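Local coordinates for surface protein VspA (Borrelia turicatae, PDB 1YJG), which is an outer-membrane lipoprotein of the variable small protein family, represented here by its helical core, and probably serves evasion of the host immune response by antigenic switching, at residues Ala7-Lys12 with Glu69-Ile74; Val21-Glu26 with Tyr55-Ala60; Lys29-Lys34 with Asp112-Ile117. All coordinates share one frame; numbering follows the deposited sequence.

Contact 1 (Ala7-Lys12 with Glu69-Ile74); sequences AVAFAK and EKKVGI
F10 and I74 make the apolar part of this contact, which sets helix 2-28 of the helical bundle against the loop joining helices 48-69 and 76-98. I74 CD1 lies 3.7 Å from F10 CD1 and is almost as close to F10 CE1. The methyl approaches the ring at a slant. CG of F10 stands anti to its backbone N (chi1 -173°), which swings the ring off the helix toward the loop. The side chain of F10 also touches I82 of helix 76-98 and A146 of helix 129-155, so the ring is buried where three helices and the loop converge.

The backbone of the loop forms a type II beta turn from K71 to I74. G73 sits in it with a positive phi of 83°, a value that favours glycine. The turn carries both K71 and I74, the two loop residues that reach the helix.

The polar part belongs to K71. Its chain runs past the edge of the F10 ring, with CD near the ring plane, and bends at chi3. No direct hydrogen bond crosses between the segments. NZ ends 3.9 Å from A9 CB and 3.8 Å from F10 N. A water takes a hydrogen bond from K71 NZ at 2.6 Å and gives a weak one to A9 O at 3.4 Å.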
loop_
_atom_site.group_PDB
_atom_site.type_symbol
_atom_site.label_atom_id
_atom_site.label_comp_id
_atom_site.label_asym_id
_atom_site.label_seq_id
_atom_site.Cartn_x
_atom_site.Cartn_y
_atom_site.Cartn_z
ATOM N N ALA A 7 10.415 -19.077 7.959
ATOM C CA ALA A 7 11.017 -18.315 6.887
ATOM C C ALA A 7 9.921 -17.701 6.046
ATOM O O ALA A 7 9.992 -16.529 5.684
ATOM C CB ALA A 7 11.911 -19.202 6.023
ATOM N N VAL A 8 8.905 -18.500 5.747
ATOM C CA VAL A 8 7.788 -18.039 4.938
ATOM C C VAL A 8 7.050 -16.910 5.664
ATOM O O VAL A 8 6.789 -15.865 5.077
ATOM C CB VAL A 8 6.835 -19.198 4.604
ATOM C CG1 VAL A 8 5.486 -18.692 4.041
ATOM C CG2 VAL A 8 7.502 -20.158 3.626
ATOM N N ALA A 9 6.752 -17.118 6.944
ATOM C CA ALA A 9 6.050 -16.123 7.747
ATOM C C ALA A 9 6.808 -14.786 7.762
ATOM O O ALA A 9 6.223 -13.716 7.555
ATOM C CB ALA A 9 5.837 -16.655 9.175
ATOM N N PHE A 10 8.116 -14.856 7.972
ATOM C CA PHE A 10 8.961 -13.668 8.013
ATOM C C PHE A 10 8.978 -12.944 6.676
ATOM O O PHE A 10 8.921 -11.722 6.614
ATOM C CB PHE A 10 10.391 -14.048 8.408
ATOM C CG PHE A 10 11.274 -12.869 8.641
ATOM C CD1 PHE A 10 11.216 -12.171 9.845
ATOM C CD2 PHE A 10 12.148 -12.439 7.658
ATOM C CE1 PHE A 10 12.024 -11.053 10.051
ATOM C CE2 PHE A 10 12.964 -11.327 7.864
ATOM C CZ PHE A 10 12.900 -10.630 9.046
ATOM N N ALA A 11 9.071 -13.720 5.606
ATOM C CA ALA A 11 9.091 -13.189 4.253
ATOM C C ALA A 11 7.765 -12.504 3.938
ATOM O O ALA A 11 7.743 -11.496 3.242
ATOM C CB ALA A 11 9.352 -14.298 3.260
ATOM N N LYS A 12 6.673 -13.064 4.448
ATOM C CA LYS A 12 5.335 -12.516 4.236
ATOM C C LYS A 12 5.236 -11.133 4.862
ATOM O O LYS A 12 4.629 -10.237 4.297
ATOM C CB LYS A 12 4.268 -13.375 4.913
ATOM C CG LYS A 12 3.712 -14.512 4.095
ATOM C CD LYS A 12 2.790 -15.407 4.952
ATOM C CE LYS A 12 1.566 -14.655 5.482
ATOM N NZ LYS A 12 0.725 -15.472 6.420
ATOM N N GLU A 69 11.021 -6.540 14.744
ATOM C CA GLU A 69 12.245 -6.413 15.538
ATOM C C GLU A 69 12.215 -7.277 16.803
ATOM O O GLU A 69 13.264 -7.692 17.287
ATOM C CB GLU A 69 12.422 -4.972 16.013
ATOM C CG GLU A 69 13.080 -4.029 15.039
ATOM C CD GLU A 69 13.232 -2.637 15.616
ATOM O OE1 GLU A 69 13.907 -1.785 14.972
ATOM O OE2 GLU A 69 12.669 -2.385 16.711
ATOM N N LYS A 70 11.020 -7.508 17.343
ATOM C CA LYS A 70 10.834 -8.306 18.556
ATOM C C LYS A 70 10.592 -9.790 18.298
ATOM O O LYS A 70 10.293 -10.537 19.233
ATOM C CB LYS A 70 9.659 -7.739 19.361
ATOM C CG LYS A 70 9.774 -6.237 19.689
ATOM C CD LYS A 70 8.405 -5.533 19.722
ATOM C CE LYS A 70 7.971 -5.178 21.127
ATOM N NZ LYS A 70 7.974 -6.372 22.037
ATOM N N LYS A 71 10.724 -10.234 17.050
ATOM C CA LYS A 71 10.498 -11.649 16.738
ATOM C C LYS A 71 11.636 -12.523 17.284
ATOM O O LYS A 71 12.818 -12.214 17.090
ATOM C CB LYS A 71 10.291 -11.867 15.233
ATOM C CG LYS A 71 9.203 -12.881 14.925
ATOM C CD LYS A 71 9.011 -13.117 13.428
ATOM C CE LYS A 71 8.539 -14.556 13.154
ATOM N NZ LYS A 71 7.972 -14.751 11.788
ATOM N N VAL A 72 11.259 -13.595 17.981
ATOM C CA VAL A 72 12.211 -14.537 18.576
ATOM C C VAL A 72 12.785 -15.510 17.549
ATOM O O VAL A 72 12.093 -15.918 16.613
ATOM C CB VAL A 72 11.567 -15.369 19.739
ATOM C CG1 VAL A 72 10.902 -14.455 20.776
ATOM C CG2 VAL A 72 10.569 -16.414 19.212
ATOM N N GLY A 73 14.052 -15.883 17.741
ATOM C CA GLY A 73 14.740 -16.809 16.854
ATOM C C GLY A 73 15.335 -16.172 15.609
ATOM O O GLY A 73 15.949 -16.867 14.802
ATOM N N ILE A 74 15.158 -14.859 15.456
ATOM C CA ILE A 74 15.681 -14.109 14.303
ATOM C C ILE A 74 17.178 -13.905 14.486
ATOM O O ILE A 74 17.633 -13.604 15.587
ATOM C CB ILE A 74 14.951 -12.732 14.183
ATOM C CG1 ILE A 74 13.467 -12.929 13.862
ATOM C CG2 ILE A 74 15.597 -11.827 13.136
ATOM C CD1 ILE A 74 13.178 -13.690 12.589
HETATM O O HOH W 1 6.616 -12.759 10.758
#

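Contact 2 (Val21-Glu26 with Tyr55-Ala60); sequences VKSIDE and YSVISA
S23 OG is hydrogen-bonded to L20 O of its own helix, and it also meets V57 CG1 across the contact at 3.8 Å. A chi1 of 85° sets OG between the backbone N and the carbonyl carbon. The hydroxyl thus has a polar partner although it faces a methyl group. L20 of the second subunit packs on S23 as well.

The rest of the contact is apolar. I24 points at the other helix and meets two residues there. Its CD1 lies 3.6 Å from V57 CG1, and the two chains pass side by side, pointing opposite ways. Its CG1 lies 3.7 Å from I58 CD1. I58 does not start out toward I24, but its last bonds lead CD1 back to it, and the two chains meet at a slant.

The two helical segments run antiparallel, with 171° between their directions and 9.8 Å between their axes. No hydrogen bond links them, so side-chain packing alone joins them here. S23, I24, V57 and I58 are all buried near the centre of the helical bundle. Helix 129-155 covers one flank, with L132 on I24 and L135 on I58. F92 of helix 76-98 also packs on I58.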
loop_
_atom_site.group_PDB
_atom_site.type_symbol
_atom_site.label_atom_id
_atom_site.label_comp_id
_atom_site.label_asym_id
_atom_site.label_seq_id
_atom_site.Cartn_x
_atom_site.Cartn_y
_atom_site.Cartn_z
ATOM N N VAL A 21 5.706 0.425 1.184
ATOM C CA VAL A 21 6.716 1.424 0.876
ATOM C C VAL A 21 6.622 1.833 -0.605
ATOM O O VAL A 21 6.621 3.021 -0.925
ATOM C CB VAL A 21 8.139 0.924 1.248
ATOM C CG1 VAL A 21 9.224 1.840 0.686
ATOM C CG2 VAL A 21 8.277 0.812 2.757
ATOM N N LYS A 22 6.502 0.841 -1.480
ATOM C CA LYS A 22 6.381 1.064 -2.908
ATOM C C LYS A 22 5.048 1.737 -3.242
ATOM O O LYS A 22 4.953 2.458 -4.256
ATOM C CB LYS A 22 6.484 -0.252 -3.680
ATOM C CG LYS A 22 7.796 -1.031 -3.504
ATOM C CD LYS A 22 9.035 -0.192 -3.802
ATOM C CE LYS A 22 10.286 -1.004 -3.504
ATOM N NZ LYS A 22 11.526 -0.231 -3.701
ATOM N N SER A 23 4.038 1.511 -2.397
ATOM C CA SER A 23 2.700 2.079 -2.587
ATOM C C SER A 23 2.762 3.589 -2.549
ATOM O O SER A 23 1.909 4.248 -3.129
ATOM C CB SER A 23 1.678 1.536 -1.562
ATOM O OG SER A 23 1.671 2.231 -0.320
ATOM N N ILE A 24 3.771 4.131 -1.867
ATOM C CA ILE A 24 3.949 5.581 -1.785
ATOM C C ILE A 24 4.234 6.141 -3.204
ATOM O O ILE A 24 3.927 7.289 -3.476
ATOM C CB ILE A 24 5.065 5.972 -0.785
ATOM C CG1 ILE A 24 4.880 5.282 0.579
ATOM C CG2 ILE A 24 5.112 7.491 -0.612
ATOM C CD1 ILE A 24 3.522 5.489 1.243
ATOM N N ASP A 25 4.837 5.336 -4.092
ATOM C CA ASP A 25 5.102 5.770 -5.475
ATOM C C ASP A 25 3.754 5.926 -6.205
ATOM O O ASP A 25 3.630 6.736 -7.115
ATOM C CB ASP A 25 5.951 4.768 -6.260
ATOM C CG ASP A 25 7.315 4.529 -5.653
ATOM O OD1 ASP A 25 7.818 5.400 -4.904
ATOM O OD2 ASP A 25 7.949 3.466 -5.867
ATOM N N GLU A 26 2.763 5.109 -5.829
ATOM C CA GLU A 26 1.431 5.184 -6.443
ATOM C C GLU A 26 0.686 6.435 -5.942
ATOM O O GLU A 26 -0.145 6.977 -6.658
ATOM C CB GLU A 26 0.597 3.917 -6.193
ATOM C CG GLU A 26 1.248 2.585 -6.601
ATOM C CD GLU A 26 1.652 2.479 -8.068
ATOM O OE1 GLU A 26 2.390 1.527 -8.397
ATOM O OE2 GLU A 26 1.230 3.310 -8.907
ATOM N N TYR A 55 1.820 9.590 5.080
ATOM C CA TYR A 55 2.305 9.594 6.449
ATOM C C TYR A 55 1.700 8.414 7.227
ATOM O O TYR A 55 2.400 7.772 7.993
ATOM C CB TYR A 55 1.948 10.919 7.133
ATOM C CG TYR A 55 2.498 11.037 8.526
ATOM C CD1 TYR A 55 3.713 11.658 8.760
ATOM C CD2 TYR A 55 1.815 10.502 9.612
ATOM C CE1 TYR A 55 4.229 11.750 10.034
ATOM C CE2 TYR A 55 2.325 10.597 10.897
ATOM C CZ TYR A 55 3.533 11.216 11.099
ATOM O OH TYR A 55 4.048 11.310 12.365
ATOM N N SER A 56 0.406 8.147 7.023
ATOM C CA SER A 56 -0.304 7.055 7.713
ATOM C C SER A 56 0.183 5.669 7.261
ATOM O O SER A 56 0.267 4.741 8.065
ATOM C CB SER A 56 -1.822 7.188 7.517
ATOM O OG SER A 56 -2.526 6.230 8.289
ATOM N N VAL A 57 0.496 5.539 5.975
ATOM C CA VAL A 57 0.996 4.290 5.428
ATOM C C VAL A 57 2.391 4.035 6.019
ATOM O O VAL A 57 2.685 2.928 6.406
ATOM C CB VAL A 57 1.061 4.322 3.878
ATOM C CG1 VAL A 57 1.858 3.143 3.339
ATOM C CG2 VAL A 57 -0.344 4.316 3.286
ATOM N N ILE A 58 3.236 5.062 6.098
ATOM C CA ILE A 58 4.584 4.884 6.652
ATOM C C ILE A 58 4.524 4.634 8.156
ATOM O O ILE A 58 5.425 4.011 8.692
ATOM C CB ILE A 58 5.540 6.052 6.274
ATOM C CG1 ILE A 58 5.686 6.148 4.757
ATOM C CG2 ILE A 58 6.929 5.846 6.879
ATOM C CD1 ILE A 58 6.075 4.856 4.071
ATOM N N SER A 59 3.456 5.091 8.819
ATOM C CA SER A 59 3.286 4.880 10.259
ATOM C C SER A 59 2.958 3.412 10.455
ATOM O O SER A 59 3.414 2.803 11.413
ATOM C CB SER A 59 2.166 5.738 10.856
ATOM O OG SER A 59 2.565 7.094 10.921
ATOM N N ALA A 60 2.167 2.851 9.540
ATOM C CA ALA A 60 1.785 1.435 9.600
ATOM C C ALA A 60 3.039 0.607 9.379
ATOM O O ALA A 60 3.230 -0.411 10.028
ATOM C CB ALA A 60 0.733 1.100 8.548
#

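Contact 3 (Lys29-Lys34 with Asp112-Ile117)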
loop_
_atom_site.group_PDB
_atom_site.type_symbol
_atom_site.label_atom_id
_atom_site.label_comp_id
_atom_site.label_asym_id
_atom_site.label_seq_id
_atom_site.Cartn_x
_atom_site.Cartn_y
_atom_site.Cartn_z
ATOM N N LYS A 29 1.838 9.617 -7.782
ATOM C CA LYS A 29 1.241 9.786 -9.111
ATOM C C LYS A 29 -0.092 10.555 -9.006
ATOM O O LYS A 29 -0.651 10.968 -10.018
ATOM C CB LYS A 29 0.965 8.428 -9.766
ATOM C CG LYS A 29 2.193 7.673 -10.237
ATOM C CD LYS A 29 1.826 6.221 -10.549
ATOM C CE LYS A 29 3.049 5.312 -10.584
ATOM N NZ LYS A 29 2.691 3.932 -11.015
ATOM N N ALA A 30 -0.617 10.694 -7.788
ATOM C CA ALA A 30 -1.877 11.405 -7.536
ATOM C C ALA A 30 -1.679 12.867 -7.144
ATOM O O ALA A 30 -2.656 13.591 -6.950
ATOM C CB ALA A 30 -2.665 10.703 -6.460
ATOM N N ILE A 31 -0.427 13.284 -6.982
ATOM C CA ILE A 31 -0.132 14.660 -6.617
ATOM C C ILE A 31 -0.636 15.585 -7.727
ATOM O O ILE A 31 -0.348 15.373 -8.907
ATOM C CB ILE A 31 1.389 14.856 -6.408
ATOM C CG1 ILE A 31 1.859 14.123 -5.145
ATOM C CG2 ILE A 31 1.744 16.354 -6.333
ATOM C CD1 ILE A 31 3.386 14.132 -4.952
ATOM N N GLY A 32 -1.403 16.598 -7.345
ATOM C CA GLY A 32 -1.940 17.555 -8.298
ATOM C C GLY A 32 -2.879 16.902 -9.285
ATOM O O GLY A 32 -2.882 17.253 -10.462
ATOM N N LYS A 33 -3.647 15.928 -8.800
ATOM C CA LYS A 33 -4.607 15.200 -9.614
ATOM C C LYS A 33 -5.911 14.969 -8.854
ATOM O O LYS A 33 -5.918 14.680 -7.648
ATOM C CB LYS A 33 -4.056 13.833 -10.055
ATOM C CG LYS A 33 -2.762 13.868 -10.870
ATOM C CD LYS A 33 -3.037 14.077 -12.343
ATOM C CE LYS A 33 -1.754 14.219 -13.148
ATOM N NZ LYS A 33 -1.194 12.880 -13.477
ATOM N N LYS A 34 -7.015 15.106 -9.578
ATOM C CA LYS A 34 -8.345 14.897 -9.035
ATOM C C LYS A 34 -8.929 13.679 -9.736
ATOM O O LYS A 34 -8.450 13.286 -10.798
ATOM C CB LYS A 34 -9.228 16.119 -9.296
ATOM C CG LYS A 34 -9.522 16.420 -10.783
ATOM C CD LYS A 34 -10.526 17.560 -10.932
ATOM C CE LYS A 34 -11.168 17.581 -12.308
ATOM N NZ LYS A 34 -11.370 18.967 -12.831
ATOM N N ASP A 112 6.156 21.018 -3.600
ATOM C CA ASP A 112 6.403 20.754 -2.184
ATOM C C ASP A 112 5.916 19.357 -1.768
ATOM O O ASP A 112 6.506 18.740 -0.882
ATOM C CB ASP A 112 5.816 21.857 -1.308
ATOM C CG ASP A 112 6.445 23.209 -1.604
ATOM O OD1 ASP A 112 7.660 23.353 -1.352
ATOM O OD2 ASP A 112 5.817 24.169 -2.116
ATOM N N ALA A 113 4.855 18.864 -2.405
ATOM C CA ALA A 113 4.335 17.538 -2.103
ATOM C C ALA A 113 5.390 16.536 -2.571
ATOM O O ALA A 113 5.614 15.531 -1.931
ATOM C CB ALA A 113 3.021 17.289 -2.798
ATOM N N LYS A 114 6.058 16.851 -3.676
ATOM C CA LYS A 114 7.088 15.994 -4.233
ATOM C C LYS A 114 8.321 15.912 -3.330
ATOM O O LYS A 114 8.958 14.858 -3.256
ATOM C CB LYS A 114 7.449 16.444 -5.644
ATOM C CG LYS A 114 6.362 16.107 -6.644
ATOM C CD LYS A 114 6.575 16.811 -7.967
ATOM C CE LYS A 114 5.660 16.220 -9.043
ATOM N NZ LYS A 114 4.990 17.255 -9.861
ATOM N N THR A 115 8.653 17.002 -2.633
ATOM C CA THR A 115 9.810 16.989 -1.727
ATOM C C THR A 115 9.534 16.077 -0.532
ATOM O O THR A 115 10.437 15.768 0.240
ATOM C CB THR A 115 10.189 18.388 -1.199
ATOM O OG1 THR A 115 9.173 18.875 -0.312
ATOM C CG2 THR A 115 10.291 19.423 -2.340
ATOM N N ALA A 116 8.283 15.670 -0.364
ATOM C CA ALA A 116 7.924 14.789 0.732
ATOM C C ALA A 116 7.788 13.322 0.340
ATOM O O ALA A 116 8.404 12.474 0.982
ATOM C CB ALA A 116 6.634 15.269 1.413
ATOM N N ILE A 117 7.025 13.027 -0.722
ATOM C CA ILE A 117 6.770 11.635 -1.158
ATOM C C ILE A 117 7.074 11.188 -2.595
ATOM O O ILE A 117 6.630 10.100 -2.994
ATOM C CB ILE A 117 5.268 11.317 -0.890
ATOM C CG1 ILE A 117 4.358 12.021 -1.916
ATOM C CG2 ILE A 117 4.868 11.741 0.516
ATOM C CD1 ILE A 117 2.872 11.694 -1.762
#
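I31 pushes its side chain against one face of helix 110-117, where it meets A113, K114 and I117. I31 lies in a type II beta turn from A30 to K33 that leads from the end of helix 2-28 into the two-stranded antiparallel sheet at this end of the helical bundle. It has by far the most surface covered in the contact.

CD1 of I31 makes the closest approaches. It sits 3.8 Å from A113 CB and also 3.8 Å from I117 CG1. With chi2 at 173° the CG1 branch is stretched out, which is how CD1 gets as far as A113 and I117. CG2 gives a second touch, at 3.9 Å from A113 CB. The small A113 is therefore met by both branches of I31.

K114 adds the aliphatic base of its chain. Its CG lies 4.0 Å from I31 CD1, and the rest of the K114 chain runs on beyond this touch and bends at chi4.

Helix 48-69 completes the surroundings. L50 packs on I31, and I51 packs on both A113 and I117. N47, just before that helix, touches I31 and A113, and its OD1 accepts a hydrogen bond from G32 N. A polar bond to the turn therefore sits next to its apolar contact.

No hydrogen bond crosses between the segments. Within the helix, A113 O accepts from both A116 N and I117 N. I117, one helical turn on from A113, takes the other flank of I31. The chains of I31 and I117 come from opposite sides and overlap at their ends, where I117 CD1 lies 4.0 Å from I31 CD1.

How the contacts relate
Helix 2-28 at the N terminus supplies the first segment of contact 1, then that of contact 2. The turn after it supplies that of contact 3. Helix 48-69 runs back and closes contact 2, tying two bundle helices. The loop after it closes contact 1, tying helix 2-28 to the link into helix 76-98, so contact 2 nests inside contact 1. Contact 3 closes last and crosses both others, tying the turn before the two-stranded sheet to helix 110-117. Contacts 1 and 3 lie on opposite sides of the chain's centre, with centres about 34 Å apart. Contact 2 lies near that centre and touches contact 3, where I24 CG2 packs on I117 CB at 3.8 Å.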